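Local coordinates for VAO-type flavoprotein oxidase VAO615 (Myceliophthora thermophila, PDB 6F72) that probably works as an FAD-dependent oxidoreductase whose bicovalently attached flavin, once reduced, reacts rapidly with molecular oxygen, although no substrate has been identified, at residues E253-V256 and R262-V265; G300-T305 and Y392-T397. All coordinates share one frame; numbering follows the deposited sequence.

Contact 1: E253-V256 and R262-V265; sequences EWEV and RHLV
The His263 imidazole meets Glu255 edge-on: the carboxylate and ring planes lie only 17° apart, so the two flat groups are nearly coplanar. NE2 of His263 donates to Glu255 OE2 at 2.7 Å, in the ring plane, and OE2 receives it on its anti lone pair; the bond is bent, with an N-H...O angle of 146°. CG of Glu255 also sits at this edge, 3.4 Å from His263 NE2, while the backbone O of Val256 lies 3.3 Å from His263 CD2. With its CG anti to the backbone N (chi1 179°) and the chain extended beyond, Glu255 sends its carboxylate across to the imidazole on the partner strand. Its OE1 is hydrogen-bonded to Ser291 OG, which helps fix the carboxylate's rotation. Were Glu255 an alanine, His263 NE2 would probably lose its acceptor and the ring be freer to turn.

Beneath these groups runs an antiparallel beta hairpin. Val256 N reaches Leu264 O at 2.8 Å and Leu264 N returns to Val256 O at the same length, a hydrogen-bonded pair; Glu255 and Val265 form the adjoining non-hydrogen-bonded pair, where Val265 CA lies 3.2 Å from Trp254 O. Beside Glu255, the OE1 of Glu253 rests 3.4 Å from Val265 CG1, its OE2 being bonded to Tyr185. On the opposite face, Val256 CG2 touches Leu264 CB at 4.1 Å.

Within the FAD-binding PCMH-type region, strand 263-266 flanks strand 251-257, whose other side pairs with strand 288-298. Trp254 and Val256 pack on helix 272-278, and Trp254 also reaches helix 227-233.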
loop_
_atom_site.group_PDB
_atom_site.type_symbol
_atom_site.label_atom_id
_atom_site.label_comp_id
_atom_site.label_asym_id
_atom_site.label_seq_id
_atom_site.Cartn_x
_atom_site.Cartn_y
_atom_site.Cartn_z
ATOM N N GLU A 253 0.660 -9.164 -17.420
ATOM C CA GLU A 253 1.383 -8.204 -18.254
ATOM C C GLU A 253 1.472 -6.882 -17.542
ATOM O O GLU A 253 0.566 -6.544 -16.793
ATOM C CB GLU A 253 0.635 -7.967 -19.564
ATOM C CG GLU A 253 0.621 -9.197 -20.457
ATOM C CD GLU A 253 -0.085 -8.973 -21.776
ATOM O OE1 GLU A 253 0.134 -7.910 -22.400
ATOM O OE2 GLU A 253 -0.830 -9.883 -22.192
ATOM N N TRP A 254 2.574 -6.170 -17.785
ATOM C CA TRP A 254 2.752 -4.767 -17.412
ATOM C C TRP A 254 2.966 -4.002 -18.703
ATOM O O TRP A 254 3.824 -4.375 -19.508
ATOM C CB TRP A 254 3.997 -4.555 -16.548
ATOM C CG TRP A 254 3.942 -5.171 -15.180
ATOM C CD1 TRP A 254 4.614 -6.296 -14.752
ATOM C CD2 TRP A 254 3.194 -4.698 -14.060
ATOM N NE1 TRP A 254 4.319 -6.549 -13.431
ATOM C CE2 TRP A 254 3.446 -5.587 -12.981
ATOM C CE3 TRP A 254 2.314 -3.608 -13.858
ATOM C CZ2 TRP A 254 2.862 -5.417 -11.721
ATOM C CZ3 TRP A 254 1.724 -3.453 -12.608
ATOM C CH2 TRP A 254 2.007 -4.346 -11.554
ATOM N N GLU A 255 2.199 -2.930 -18.880
ATOM C CA GLU A 255 2.451 -1.971 -19.938
ATOM C C GLU A 255 3.111 -0.754 -19.296
ATOM O O GLU A 255 2.618 -0.230 -18.305
ATOM C CB GLU A 255 1.146 -1.604 -20.633
ATOM C CG GLU A 255 1.300 -0.584 -21.752
ATOM C CD GLU A 255 0.001 0.097 -22.119
ATOM O OE1 GLU A 255 -1.054 -0.236 -21.534
ATOM O OE2 GLU A 255 0.038 0.980 -23.010
ATOM N N VAL A 256 4.251 -0.356 -19.855
ATOM C CA VAL A 256 5.153 0.608 -19.236
ATOM C C VAL A 256 5.766 1.592 -20.226
ATOM O O VAL A 256 5.771 1.352 -21.432
ATOM C CB VAL A 256 6.330 -0.073 -18.450
ATOM C CG1 VAL A 256 5.841 -1.177 -17.527
ATOM C CG2 VAL A 256 7.438 -0.568 -19.378
ATOM N N ARG A 262 10.865 4.440 -23.896
ATOM C CA ARG A 262 10.362 3.303 -24.680
ATOM C C ARG A 262 9.054 2.795 -24.073
ATOM O O ARG A 262 8.991 2.486 -22.873
ATOM C CB ARG A 262 11.387 2.165 -24.754
ATOM C CG ARG A 262 12.595 2.396 -25.654
ATOM C CD ARG A 262 13.619 1.279 -25.466
ATOM N NE ARG A 262 14.196 1.318 -24.114
ATOM C CZ ARG A 262 14.653 0.267 -23.420
ATOM N NH1 ARG A 262 14.617 -0.964 -23.920
ATOM N NH2 ARG A 262 15.146 0.451 -22.203
ATOM N N HIS A 263 8.016 2.729 -24.902
ATOM C CA HIS A 263 6.711 2.210 -24.506
ATOM C C HIS A 263 6.759 0.697 -24.723
ATOM O O HIS A 263 6.835 0.238 -25.861
ATOM C CB HIS A 263 5.605 2.893 -25.333
ATOM C CG HIS A 263 4.204 2.485 -24.974
ATOM N ND1 HIS A 263 3.110 2.894 -25.703
ATOM C CD2 HIS A 263 3.717 1.701 -23.981
ATOM C CE1 HIS A 263 2.009 2.393 -25.175
ATOM N NE2 HIS A 263 2.349 1.666 -24.127
ATOM N N LEU A 264 6.747 -0.068 -23.624
ATOM C CA LEU A 264 6.935 -1.532 -23.676
ATOM C C LEU A 264 5.864 -2.314 -22.931
ATOM O O LEU A 264 5.166 -1.777 -22.055
ATOM C CB LEU A 264 8.307 -1.936 -23.114
ATOM C CG LEU A 264 9.611 -1.388 -23.699
ATOM C CD1 LEU A 264 10.774 -1.849 -22.825
ATOM C CD2 LEU A 264 9.799 -1.841 -25.136
ATOM N N VAL A 265 5.743 -3.587 -23.299
ATOM C CA VAL A 265 4.951 -4.554 -22.551
ATOM C C VAL A 265 5.920 -5.601 -21.970
ATOM O O VAL A 265 6.787 -6.123 -22.683
ATOM C CB VAL A 265 3.838 -5.194 -23.423
ATOM C CG1 VAL A 265 3.100 -6.292 -22.667
ATOM C CG2 VAL A 265 2.836 -4.131 -23.875
#

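Contact 2: G300-T305 and Y392-T397; sequences GIVGGT and YDHFFT
Val302 and His394 make the apolar part of this contact through a CH-pi interaction. The CG1 methyl of Val302 sits over one face of the imidazole, 3.6 Å from the ring centroid and 18° off the ring normal, displaced toward CG of His394. Being anti to the backbone N (chi1 179°), that methyl points at the helix, and the two side chains cross at about a right angle. Gly304 lies at the ring's edge, its CA 3.8 Å from His394 CE1; a CB at this position would face the imidazole and come tightly close to ND1.

The topology is that of a helix laid on a beta sheet: strand 302-310 belongs to the seven-stranded antiparallel sheet, helix 391-399 follows the outermost strand 382-388, and its segment 392-397 points within 14° of the direction of strand segment 302-305. Such a large sheet is consistent with the substrate domain of VAO-type oxidases.

The polar link between strand and helix goes through one water. In the plane of the His394 ring, it lies 2.8 Å from ND1 and donates to Val302 O at 2.9 Å, while NE2 of His394 bonds Thr354 on the next strand, 348-356. Both ring nitrogens of this buried histidine are therefore engaged, which is likely to limit its rotation.

Inside the helix, Thr397 bonds Asp393 O twice, through OG1 at 2.5 Å and through N at 3.0 Å, the donors arriving from opposite faces of the carbonyl plane.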
loop_
_atom_site.group_PDB
_atom_site.type_symbol
_atom_site.label_atom_id
_atom_site.label_comp_id
_atom_site.label_asym_id
_atom_site.label_seq_id
_atom_site.Cartn_x
_atom_site.Cartn_y
_atom_site.Cartn_z
ATOM N N GLY A 300 -18.546 -16.471 -6.744
ATOM C CA GLY A 300 -19.583 -17.339 -6.217
ATOM C C GLY A 300 -19.789 -16.971 -4.764
ATOM O O GLY A 300 -19.172 -16.024 -4.270
ATOM N N ILE A 301 -20.672 -17.714 -4.100
ATOM C CA ILE A 301 -20.918 -17.650 -2.656
ATOM C C ILE A 301 -19.621 -17.406 -1.856
ATOM O O ILE A 301 -18.595 -18.024 -2.135
ATOM C CB ILE A 301 -21.707 -18.931 -2.222
ATOM C CG1 ILE A 301 -23.205 -18.639 -2.083
ATOM C CG2 ILE A 301 -21.176 -19.584 -0.947
ATOM C CD1 ILE A 301 -23.971 -18.587 -3.389
ATOM N N VAL A 302 -19.661 -16.457 -0.917
ATOM C CA VAL A 302 -18.530 -16.191 -0.014
ATOM C C VAL A 302 -19.017 -16.234 1.435
ATOM O O VAL A 302 -19.883 -15.442 1.834
ATOM C CB VAL A 302 -17.799 -14.845 -0.307
ATOM C CG1 VAL A 302 -16.655 -14.613 0.678
ATOM C CG2 VAL A 302 -17.248 -14.819 -1.722
ATOM N N GLY A 303 -18.463 -17.173 2.202
ATOM C CA GLY A 303 -18.737 -17.282 3.634
ATOM C C GLY A 303 -18.012 -16.217 4.442
ATOM O O GLY A 303 -16.854 -15.884 4.169
ATOM N N GLY A 304 -18.692 -15.686 5.447
ATOM C CA GLY A 304 -18.131 -14.607 6.252
ATOM C C GLY A 304 -18.491 -14.734 7.709
ATOM O O GLY A 304 -19.451 -15.427 8.062
ATOM N N THR A 305 -17.703 -14.080 8.556
ATOM C CA THR A 305 -18.039 -13.956 9.966
ATOM C C THR A 305 -17.360 -12.788 10.643
ATOM O O THR A 305 -16.282 -12.350 10.227
ATOM C CB THR A 305 -17.743 -15.246 10.773
ATOM O OG1 THR A 305 -18.435 -15.173 12.023
ATOM C CG2 THR A 305 -16.230 -15.446 11.022
ATOM N N TYR A 392 -18.009 -9.085 -3.877
ATOM C CA TYR A 392 -18.215 -7.641 -3.713
ATOM C C TYR A 392 -19.033 -7.372 -2.450
ATOM O O TYR A 392 -18.595 -6.608 -1.586
ATOM C CB TYR A 392 -18.881 -7.032 -4.963
ATOM C CG TYR A 392 -18.921 -5.502 -5.007
ATOM C CD1 TYR A 392 -19.898 -4.780 -4.299
ATOM C CD2 TYR A 392 -17.998 -4.777 -5.784
ATOM C CE1 TYR A 392 -19.943 -3.388 -4.347
ATOM C CE2 TYR A 392 -18.035 -3.386 -5.836
ATOM C CZ TYR A 392 -19.010 -2.696 -5.116
ATOM O OH TYR A 392 -19.055 -1.321 -5.148
ATOM N N ASP A 393 -20.182 -8.043 -2.337
ATOM C CA ASP A 393 -21.052 -7.965 -1.157
ATOM C C ASP A 393 -20.357 -8.294 0.137
ATOM O O ASP A 393 -20.516 -7.561 1.111
ATOM C CB ASP A 393 -22.266 -8.874 -1.308
ATOM C CG ASP A 393 -23.286 -8.320 -2.268
ATOM O OD1 ASP A 393 -23.038 -7.256 -2.882
ATOM O OD2 ASP A 393 -24.345 -8.962 -2.406
ATOM N N HIS A 394 -19.599 -9.396 0.141
ATOM C CA HIS A 394 -18.799 -9.803 1.305
ATOM C C HIS A 394 -17.804 -8.718 1.701
ATOM O O HIS A 394 -17.747 -8.333 2.877
ATOM C CB HIS A 394 -18.071 -11.123 1.039
ATOM C CG HIS A 394 -17.020 -11.452 2.053
ATOM N ND1 HIS A 394 -17.307 -12.095 3.238
ATOM C CD2 HIS A 394 -15.681 -11.239 2.053
ATOM C CE1 HIS A 394 -16.190 -12.263 3.924
ATOM N NE2 HIS A 394 -15.191 -11.749 3.231
ATOM N N PHE A 395 -17.035 -8.241 0.717
ATOM C CA PHE A 395 -16.033 -7.206 0.930
ATOM C C PHE A 395 -16.614 -5.973 1.632
ATOM O O PHE A 395 -16.085 -5.536 2.659
ATOM C CB PHE A 395 -15.358 -6.799 -0.386
ATOM C CG PHE A 395 -14.181 -5.893 -0.191
ATOM C CD1 PHE A 395 -14.353 -4.512 -0.095
ATOM C CD2 PHE A 395 -12.896 -6.421 -0.055
ATOM C CE1 PHE A 395 -13.265 -3.671 0.126
ATOM C CE2 PHE A 395 -11.799 -5.589 0.149
ATOM C CZ PHE A 395 -11.988 -4.209 0.249
ATOM N N PHE A 396 -17.700 -5.430 1.080
ATOM C CA PHE A 396 -18.252 -4.171 1.591
ATOM C C PHE A 396 -19.166 -4.306 2.813
ATOM O O PHE A 396 -19.415 -3.309 3.505
ATOM C CB PHE A 396 -18.852 -3.307 0.465
ATOM C CG PHE A 396 -17.805 -2.675 -0.424
ATOM C CD1 PHE A 396 -16.969 -1.658 0.062
ATOM C CD2 PHE A 396 -17.628 -3.107 -1.734
ATOM C CE1 PHE A 396 -15.996 -1.080 -0.753
ATOM C CE2 PHE A 396 -16.656 -2.531 -2.551
ATOM C CZ PHE A 396 -15.841 -1.517 -2.063
ATOM N N THR A 397 -19.624 -5.528 3.105
ATOM C CA THR A 397 -20.244 -5.820 4.400
ATOM C C THR A 397 -19.218 -5.539 5.502
ATOM O O THR A 397 -19.516 -4.818 6.459
ATOM C CB THR A 397 -20.725 -7.283 4.518
ATOM O OG1 THR A 397 -21.570 -7.602 3.413
ATOM C CG2 THR A 397 -21.511 -7.503 5.816
HETATM O O HOH W 1 -19.844 -13.276 3.758
#

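In the fold
The two contacts show how a local hairpin and a long-range junction serve different parts of one flavoprotein. Along the chain they come in series, contact 1 closing before contact 2 opens; their centres are 34 Å apart and their nearest atoms about 18 Å, so they do not touch. After strand 288-298, which pairs with the hairpin of contact 1, a short connection carries the chain from the sheet of the FAD-binding domain into strand 302-310 of the seven-stranded antiparallel sheet. Trp254 lies about 7 Å from the FAD and His394 about 13 Å, measured from their side chains. Neither contact touches the cofactor through these residues; each belongs to the packing of one of the two sheets.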